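Aeromonas extracellular serine protease (Aeromonas sobria, PDB 3WQB) preferentially cleaves peptide bonds after two basic residues, one of them lysine, as a calcium-binding, furin-like serine protease and probable virulence factor acting on host plasma proteins. Local coordinates at residues S448-G456 and N578-I586; H483-I491 and I502-Q513. The protein carries 1 engineered substitution. One frame throughout, in Å; residues are numbered along the deposited sequence.

Contact 1 of 2, residues S448-G456 and N578-I586; sequences SAAAIADVG and NNRQPGKLI. With CA (calcium ion), chain D.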
loop_
_atom_site.group_PDB
_atom_site.type_symbol
_atom_site.label_atom_id
_atom_site.label_comp_id
_atom_site.label_asym_id
_atom_site.label_seq_id
_atom_site.Cartn_x
_atom_site.Cartn_y
_atom_site.Cartn_z
ATOM N N SER A 448 17.961 29.170 -15.247
ATOM C CA SER A 448 18.447 28.142 -16.171
ATOM C C SER A 448 18.605 26.753 -15.552
ATOM O O SER A 448 18.473 25.752 -16.246
ATOM C CB SER A 448 19.774 28.579 -16.803
ATOM O OG SER A 448 20.762 28.763 -15.805
ATOM N N ALA A 449 18.885 26.702 -14.251
ATOM C CA ALA A 449 19.080 25.430 -13.543
ATOM C C ALA A 449 17.769 24.653 -13.396
ATOM O O ALA A 449 17.786 23.466 -13.051
ATOM C CB ALA A 449 19.724 25.672 -12.181
ATOM N N ALA A 450 16.647 25.317 -13.673
ATOM C CA ALA A 450 15.324 24.690 -13.598
ATOM C C ALA A 450 15.016 23.766 -14.776
ATOM O O ALA A 450 14.182 22.869 -14.668
ATOM C CB ALA A 450 14.235 25.756 -13.471
ATOM N N ALA A 451 15.686 23.985 -15.902
ATOM C CA ALA A 451 15.389 23.259 -17.129
ATOM C C ALA A 451 15.600 21.752 -17.007
ATOM O O ALA A 451 16.605 21.297 -16.452
ATOM C CB ALA A 451 16.220 23.818 -18.283
ATOM N N ILE A 452 14.639 20.993 -17.525
ATOM C CA ILE A 452 14.792 19.549 -17.674
ATOM C C ILE A 452 14.817 19.268 -19.177
ATOM O O ILE A 452 13.769 19.148 -19.821
ATOM C CB ILE A 452 13.644 18.743 -16.990
ATOM C CG1 ILE A 452 13.467 19.152 -15.519
ATOM C CG2 ILE A 452 13.909 17.237 -17.115
ATOM C CD1 ILE A 452 12.141 18.713 -14.900
ATOM N N ALA A 453 16.012 19.184 -19.741
ATOM C CA ALA A 453 16.146 18.943 -21.179
ATOM C C ALA A 453 15.669 17.548 -21.543
ATOM O O ALA A 453 15.771 16.617 -20.737
ATOM C CB ALA A 453 17.589 19.131 -21.624
ATOM N N ASP A 454 15.141 17.399 -22.754
ATOM C CA ASP A 454 14.860 16.075 -23.293
ATOM C C ASP A 454 16.173 15.287 -23.304
ATOM O O ASP A 454 17.238 15.863 -23.542
ATOM C CB ASP A 454 14.321 16.215 -24.716
ATOM C CG ASP A 454 13.711 14.941 -25.248
ATOM O OD1 ASP A 454 13.307 14.061 -24.454
ATOM O OD2 ASP A 454 13.611 14.826 -26.491
ATOM N N VAL A 455 16.103 13.986 -23.017
ATOM C CA VAL A 455 17.285 13.097 -23.021
ATOM C C VAL A 455 18.531 13.793 -22.457
ATOM O O VAL A 455 19.545 13.966 -23.140
ATOM C CB VAL A 455 17.547 12.430 -24.426
ATOM C CG1 VAL A 455 16.527 11.344 -24.686
ATOM C CG2 VAL A 455 17.568 13.454 -25.597
ATOM N N GLY A 456 18.448 14.186 -21.187
ATOM C CA GLY A 456 19.458 15.062 -20.601
ATOM C C GLY A 456 20.842 14.460 -20.493
ATOM O O GLY A 456 20.993 13.257 -20.291
ATOM N N ASN A 578 6.857 11.801 -27.496
ATOM C CA ASN A 578 7.907 12.518 -26.775
ATOM C C ASN A 578 7.575 13.992 -26.539
ATOM O O ASN A 578 6.937 14.635 -27.371
ATOM C CB ASN A 578 9.245 12.376 -27.498
ATOM C CG ASN A 578 10.414 12.849 -26.660
ATOM O OD1 ASN A 578 10.471 12.611 -25.453
ATOM N ND2 ASN A 578 11.349 13.536 -27.294
ATOM N N ASN A 579 7.985 14.525 -25.390
ATOM C CA ASN A 579 7.833 15.957 -25.132
ATOM C C ASN A 579 8.541 16.778 -26.203
ATOM O O ASN A 579 9.699 16.524 -26.528
ATOM C CB ASN A 579 8.346 16.342 -23.739
ATOM C CG ASN A 579 9.763 15.868 -23.482
ATOM O OD1 ASN A 579 10.034 14.670 -23.481
ATOM N ND2 ASN A 579 10.671 16.809 -23.253
ATOM N N ARG A 580 7.820 17.754 -26.745
ATOM C CA ARG A 580 8.346 18.647 -27.768
ATOM C C ARG A 580 9.249 19.739 -27.173
ATOM O O ARG A 580 10.151 20.249 -27.845
ATOM C CB ARG A 580 7.177 19.282 -28.529
ATOM C CG ARG A 580 7.580 20.190 -29.675
ATOM C CD ARG A 580 7.162 19.651 -31.038
ATOM N NE ARG A 580 7.503 20.595 -32.105
ATOM C CZ ARG A 580 6.836 21.721 -32.371
ATOM N NH1 ARG A 580 5.772 22.068 -31.657
ATOM N NH2 ARG A 580 7.238 22.507 -33.362
ATOM N N GLN A 581 8.988 20.098 -25.918
ATOM C CA GLN A 581 9.712 21.152 -25.222
ATOM C C GLN A 581 10.421 20.575 -23.991
ATOM O O GLN A 581 10.012 19.527 -23.472
ATOM C CB GLN A 581 8.739 22.253 -24.771
ATOM C CG GLN A 581 8.396 23.317 -25.821
ATOM C CD GLN A 581 7.419 22.847 -26.892
ATOM O OE1 GLN A 581 6.345 22.313 -26.591
ATOM N NE2 GLN A 581 7.778 23.067 -28.151
ATOM N N PRO A 582 11.486 21.255 -23.518
ATOM C CA PRO A 582 12.046 20.883 -22.223
ATOM C C PRO A 582 11.039 21.063 -21.093
ATOM O O PRO A 582 10.123 21.889 -21.179
ATOM C CB PRO A 582 13.218 21.855 -22.037
ATOM C CG PRO A 582 12.978 22.965 -23.025
ATOM C CD PRO A 582 12.264 22.328 -24.168
ATOM N N GLY A 583 11.198 20.256 -20.053
ATOM C CA GLY A 583 10.431 20.428 -18.836
ATOM C C GLY A 583 11.071 21.458 -17.932
ATOM O O GLY A 583 12.096 22.058 -18.269
ATOM N N LYS A 584 10.472 21.652 -16.766
ATOM C CA LYS A 584 10.906 22.675 -15.835
ATOM C C LYS A 584 10.653 22.187 -14.419
ATOM O O LYS A 584 9.522 21.866 -14.081
ATOM C CB LYS A 584 10.131 23.975 -16.103
ATOM C CG LYS A 584 10.395 25.110 -15.121
ATOM C CD LYS A 584 9.628 26.368 -15.508
ATOM C CE LYS A 584 8.150 26.271 -15.156
ATOM N NZ LYS A 584 7.440 27.568 -15.337
ATOM N N LEU A 585 11.703 22.111 -13.607
ATOM C CA LEU A 585 11.527 21.870 -12.177
ATOM C C LEU A 585 11.066 23.173 -11.527
ATOM O O LEU A 585 11.705 24.218 -11.690
ATOM C CB LEU A 585 12.834 21.386 -11.541
ATOM C CG LEU A 585 12.821 21.094 -10.039
ATOM C CD1 LEU A 585 11.808 20.000 -9.666
ATOM C CD2 LEU A 585 14.208 20.719 -9.567
ATOM N N ILE A 586 9.954 23.101 -10.808
ATOM C CA ILE A 586 9.346 24.273 -10.171
ATOM C C ILE A 586 9.785 24.398 -8.707
ATOM O O ILE A 586 10.292 25.437 -8.281
ATOM C CB ILE A 586 7.793 24.237 -10.293
ATOM C CG1 ILE A 586 7.372 24.271 -11.768
ATOM C CG2 ILE A 586 7.145 25.386 -9.496
ATOM C CD1 ILE A 586 5.934 23.845 -12.020
HETATM CA CA CA D . 11.647 12.932 -23.384
HETATM O O HOH W 1 12.176 17.173 -27.428
#
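Asp454 and the neighbouring pair Asn578 and Asn579 reach toward each other and close on a calcium ion. The carboxylate of Asp454 and the amide of Asn578 come from opposite directions, their planes 36° apart. With CG anti to the backbone N (chi1 -167°), Asp454 sends OD1 to the calcium ion at 2.3 Å. Its other oxygen, OD2, takes a hydrogen bond from a water at 2.9 Å, and that water also donates to the backbone O of Asn579 at 2.7 Å, so the carboxylate is held by the ion on one oxygen and, through the water, linked to the opposing backbone on the other. Asn579 spends both ends of its amide: OD1 sits 2.4 Å from the calcium ion, while ND2 donates almost straight (173°) to Gln581 O at 2.8 Å. That second bond fixes the rotation of the amide and so probably helps hold its oxygen toward the metal. Asp488, Asp553 and the backbone O of Ala555 complete the site.

Beyond the ion the segments zip up as a short antiparallel pair. Ile452 and Gly583 exchange backbone hydrogen bonds, and Leu585 N adds another to Ala450 O at 2.8 Å. Opposite Gly583, which has no side chain, Ile452 lies over the partner backbone, CD1 3.7 Å from Leu585 N.

In the P-domain, 451-452 forms a brief antiparallel pairing at the start of strand 583-595, which also pairs with strand 471-482; Leu585 packs on Val479 there, while Ile452 packs on Val551 and Asp553 of strand 545-553.

Contact 2 of 2, residues H483-I491 and I502-Q513; sequences HQRLPDLLI and ILLSPFNSLVGQ. With CA (calcium ion), chain D.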
loop_
_atom_site.group_PDB
_atom_site.type_symbol
_atom_site.label_atom_id
_atom_site.label_comp_id
_atom_site.label_asym_id
_atom_site.label_seq_id
_atom_site.Cartn_x
_atom_site.Cartn_y
_atom_site.Cartn_z
ATOM N N HIS A 483 6.268 18.956 -17.309
ATOM C CA HIS A 483 6.852 18.088 -18.326
ATOM C C HIS A 483 5.737 17.407 -19.094
ATOM O O HIS A 483 4.774 16.913 -18.502
ATOM C CB HIS A 483 7.768 17.034 -17.695
ATOM C CG HIS A 483 8.606 16.295 -18.686
ATOM N ND1 HIS A 483 8.116 15.258 -19.448
ATOM C CD2 HIS A 483 9.909 16.430 -19.025
ATOM C CE1 HIS A 483 9.076 14.801 -20.235
ATOM N NE2 HIS A 483 10.176 15.490 -19.992
ATOM N N GLN A 484 5.876 17.386 -20.417
ATOM C CA GLN A 484 4.815 16.916 -21.304
ATOM C C GLN A 484 4.669 15.391 -21.428
ATOM O O GLN A 484 3.673 14.914 -21.962
ATOM C CB GLN A 484 4.980 17.521 -22.703
ATOM C CG GLN A 484 4.822 19.028 -22.783
ATOM C CD GLN A 484 5.326 19.578 -24.103
ATOM O OE1 GLN A 484 6.343 19.121 -24.639
ATOM N NE2 GLN A 484 4.616 20.564 -24.636
ATOM N N ARG A 485 5.662 14.638 -20.964
ATOM C CA ARG A 485 5.590 13.172 -20.956
ATOM C C ARG A 485 6.182 12.605 -19.666
ATOM O O ARG A 485 7.316 12.122 -19.621
ATOM C CB ARG A 485 6.239 12.571 -22.208
ATOM C CG ARG A 485 6.020 11.071 -22.326
ATOM C CD ARG A 485 6.353 10.526 -23.709
ATOM N NE ARG A 485 7.791 10.428 -23.928
ATOM C CZ ARG A 485 8.369 9.576 -24.769
ATOM N NH1 ARG A 485 7.632 8.743 -25.509
ATOM N NH2 ARG A 485 9.696 9.558 -24.866
ATOM N N LEU A 486 5.376 12.654 -18.611
ATOM C CA LEU A 486 5.846 12.352 -17.257
ATOM C C LEU A 486 6.648 11.065 -17.070
ATOM O O LEU A 486 7.623 11.075 -16.327
ATOM C CB LEU A 486 4.699 12.412 -16.235
ATOM C CG LEU A 486 4.186 13.817 -15.905
ATOM C CD1 LEU A 486 2.863 13.731 -15.172
ATOM C CD2 LEU A 486 5.209 14.617 -15.101
ATOM N N PRO A 487 6.257 9.957 -17.742
ATOM C CA PRO A 487 7.022 8.726 -17.512
ATOM C C PRO A 487 8.458 8.755 -18.044
ATOM O O PRO A 487 9.208 7.839 -17.766
ATOM C CB PRO A 487 6.180 7.643 -18.209
ATOM C CG PRO A 487 4.799 8.217 -18.202
ATOM C CD PRO A 487 5.009 9.675 -18.473
ATOM N N ASP A 488 8.850 9.815 -18.753
ATOM C CA ASP A 488 10.254 9.987 -19.123
ATOM C C ASP A 488 11.149 10.289 -17.927
ATOM O O ASP A 488 12.367 10.198 -18.035
ATOM C CB ASP A 488 10.414 11.113 -20.151
ATOM C CG ASP A 488 9.945 10.718 -21.540
ATOM O OD1 ASP A 488 9.546 9.552 -21.731
ATOM O OD2 ASP A 488 9.981 11.593 -22.435
ATOM N N LEU A 489 10.553 10.662 -16.799
ATOM C CA LEU A 489 11.328 11.198 -15.685
ATOM C C LEU A 489 11.802 10.165 -14.675
ATOM O O LEU A 489 11.032 9.319 -14.194
ATOM C CB LEU A 489 10.566 12.330 -14.987
ATOM C CG LEU A 489 10.175 13.515 -15.874
ATOM C CD1 LEU A 489 9.395 14.494 -15.047
ATOM C CD2 LEU A 489 11.387 14.191 -16.520
ATOM N N LEU A 490 13.098 10.244 -14.393
ATOM C CA LEU A 490 13.755 9.521 -13.319
ATOM C C LEU A 490 14.008 10.522 -12.195
ATOM O O LEU A 490 14.683 11.543 -12.402
ATOM C CB LEU A 490 15.080 8.939 -13.836
ATOM C CG LEU A 490 16.092 8.430 -12.810
ATOM C CD1 LEU A 490 15.596 7.147 -12.183
ATOM C CD2 LEU A 490 17.441 8.203 -13.463
ATOM N N ILE A 491 13.458 10.247 -11.014
ATOM C CA ILE A 491 13.611 11.135 -9.856
ATOM C C ILE A 491 14.365 10.399 -8.757
ATOM O O ILE A 491 13.948 9.323 -8.317
ATOM C CB ILE A 491 12.235 11.633 -9.356
ATOM C CG1 ILE A 491 11.462 12.301 -10.499
ATOM C CG2 ILE A 491 12.381 12.559 -8.135
ATOM C CD1 ILE A 491 10.073 12.826 -10.106
ATOM N N ILE A 502 16.254 5.954 -5.735
ATOM C CA ILE A 502 15.353 6.306 -6.822
ATOM C C ILE A 502 13.927 6.390 -6.271
ATOM O O ILE A 502 13.342 5.387 -5.859
ATOM C CB ILE A 502 15.477 5.318 -7.999
ATOM C CG1 ILE A 502 16.869 5.456 -8.629
ATOM C CG2 ILE A 502 14.358 5.538 -9.017
ATOM C CD1 ILE A 502 17.262 4.329 -9.572
ATOM N N LEU A 503 13.395 7.607 -6.238
ATOM C CA LEU A 503 12.054 7.871 -5.693
ATOM C C LEU A 503 10.973 7.542 -6.705
ATOM O O LEU A 503 9.909 7.032 -6.352
ATOM C CB LEU A 503 11.905 9.336 -5.288
ATOM C CG LEU A 503 12.914 9.877 -4.284
ATOM C CD1 LEU A 503 12.612 11.335 -4.019
ATOM C CD2 LEU A 503 12.885 9.071 -2.995
ATOM N N LEU A 504 11.252 7.825 -7.967
ATOM C CA LEU A 504 10.345 7.471 -9.040
ATOM C C LEU A 504 11.146 6.956 -10.222
ATOM O O LEU A 504 11.964 7.667 -10.801
ATOM C CB LEU A 504 9.453 8.654 -9.437
ATOM C CG LEU A 504 8.356 8.372 -10.478
ATOM C CD1 LEU A 504 7.392 7.264 -10.006
ATOM C CD2 LEU A 504 7.607 9.658 -10.829
ATOM N N SER A 505 10.925 5.688 -10.528
ATOM C CA SER A 505 11.523 5.043 -11.672
ATOM C C SER A 505 10.748 5.442 -12.929
ATOM O O SER A 505 9.540 5.669 -12.872
ATOM C CB SER A 505 11.514 3.530 -11.455
ATOM O OG SER A 505 10.222 3.059 -11.089
ATOM N N PRO A 506 11.441 5.544 -14.074
ATOM C CA PRO A 506 10.769 5.978 -15.299
ATOM C C PRO A 506 9.915 4.874 -15.932
ATOM O O PRO A 506 9.994 3.703 -15.533
ATOM C CB PRO A 506 11.936 6.371 -16.217
ATOM C CG PRO A 506 13.074 5.523 -15.749
ATOM C CD PRO A 506 12.896 5.374 -14.261
ATOM N N PHE A 507 9.098 5.258 -16.907
ATOM C CA PHE A 507 8.267 4.317 -17.683
ATOM C C PHE A 507 7.189 3.706 -16.802
ATOM O O PHE A 507 6.710 2.593 -17.018
ATOM C CB PHE A 507 9.106 3.251 -18.416
ATOM C CG PHE A 507 10.304 3.821 -19.134
ATOM C CD1 PHE A 507 10.240 5.066 -19.767
ATOM C CD2 PHE A 507 11.499 3.115 -19.175
ATOM C CE1 PHE A 507 11.358 5.594 -20.415
ATOM C CE2 PHE A 507 12.618 3.638 -19.821
ATOM C CZ PHE A 507 12.545 4.874 -20.445
ATOM N N ASN A 508 6.812 4.484 -15.797
ATOM C CA ASN A 508 5.700 4.159 -14.926
ATOM C C ASN A 508 4.356 4.445 -15.594
ATOM O O ASN A 508 4.300 4.773 -16.789
ATOM C CB ASN A 508 5.839 4.957 -13.641
ATOM C CG ASN A 508 5.952 6.430 -13.913
ATOM O OD1 ASN A 508 4.995 7.061 -14.366
ATOM N ND2 ASN A 508 7.142 6.988 -13.670
ATOM N N SER A 509 3.283 4.282 -14.831
ATOM C CA SER A 509 1.929 4.346 -15.364
ATOM C C SER A 509 1.324 5.747 -15.464
ATOM O O SER A 509 0.131 5.873 -15.736
ATOM C CB SER A 509 1.003 3.423 -14.562
ATOM O OG SER A 509 0.760 3.952 -13.269
ATOM N N LEU A 510 2.128 6.791 -15.257
ATOM C CA LEU A 510 1.627 8.166 -15.404
ATOM C C LEU A 510 1.460 8.574 -16.865
ATOM O O LEU A 510 1.995 9.591 -17.310
ATOM C CB LEU A 510 2.509 9.170 -14.648
ATOM C CG LEU A 510 2.576 8.983 -13.134
ATOM C CD1 LEU A 510 3.546 9.980 -12.527
ATOM C CD2 LEU A 510 1.188 9.121 -12.514
ATOM N N VAL A 511 0.668 7.789 -17.585
ATOM C CA VAL A 511 0.453 7.974 -19.025
ATOM C C VAL A 511 -0.792 8.821 -19.339
ATOM O O VAL A 511 -1.213 8.917 -20.498
ATOM C CB VAL A 511 0.362 6.602 -19.742
ATOM C CG1 VAL A 511 1.666 5.813 -19.585
ATOM C CG2 VAL A 511 -0.844 5.791 -19.225
ATOM N N GLY A 512 -1.364 9.437 -18.304
ATOM C CA GLY A 512 -2.608 10.187 -18.421
ATOM C C GLY A 512 -2.573 11.371 -19.363
ATOM O O GLY A 512 -3.617 11.767 -19.887
ATOM N N GLN A 513 -1.394 11.944 -19.591
ATOM C CA GLN A 513 -1.294 13.057 -20.537
ATOM C C GLN A 513 -1.581 12.582 -21.957
ATOM O O GLN A 513 -2.294 13.257 -22.706
ATOM C CB GLN A 513 0.071 13.724 -20.462
ATOM C CG GLN A 513 0.356 14.368 -19.123
ATOM C CD GLN A 513 1.839 14.649 -18.926
ATOM O OE1 GLN A 513 2.678 13.755 -19.044
ATOM N NE2 GLN A 513 2.162 15.895 -18.630
HETATM CA CA CA D . 11.647 12.932 -23.384
HETATM O O HOH W 2 8.248 9.566 -14.110
#
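The ring of Pro487 is the main bump, set into a hollow made by the chain turning from Phe507 to Val511. Its CG and CD press on the backbone O of Leu510, the centre of an inverse gamma turn, with CD 3.2 Å from that oxygen; CB faces Asn508 O, and Val511 CG1 closes one wall 4.2 Å from Pro487 CG. Asn508 shapes this hollow: OD1 accepts from Leu510 N in an Asx turn, and ND2 donates to Ser505 O.

Further along, Leu490 lies beside Pro506, pointing the same way, and its CD1 touches both Ile502 CG2 and Pro506 CD, 3.8 Å from each. Ile491 meets Leu504 CB to CB, and its backbone O receives both Leu503 N and Leu504 N, a classic beta bulge.

At the far end Gln513 crosses Leu486 at about a right angle. NE2 donates to His483 O at 2.8 Å, and OE1 accepts from Leu486 N at 2.9 Å, both in the carbonyl planes.

Several buried polar groups find partners: a water donates to Leu486 O and Leu489 O and accepts from Asn508 ND2. Arg485 NE and NH2 grip calcium-bound Asp488 OD2, and Arg559 holds OD1 in a salt bridge; calcium and two arginines would favour the ionised carboxylate.

How the contacts relate
Both contacts belong to the P-domain, with centres 13 Å apart, and meet at one calcium ion. Along the chain the order is 448-456, 483-491, 502-513, 578-586, so the two segments of contact 1 enclose contact 2. Strand 471-482, which pairs with strand 583-595 of contact 1, runs straight into the loop that opens contact 2; strand 489-494 of contact 2 belongs to a second sheet, beside strand 545-553. Gln484 OE1 probably accepts a hydrogen bond from Gln581 N at 3.1 Å. The ion therefore ties together loops from both sheets, drawing ligands far apart in sequence, which is consistent with calcium stabilising this beta-rich domain.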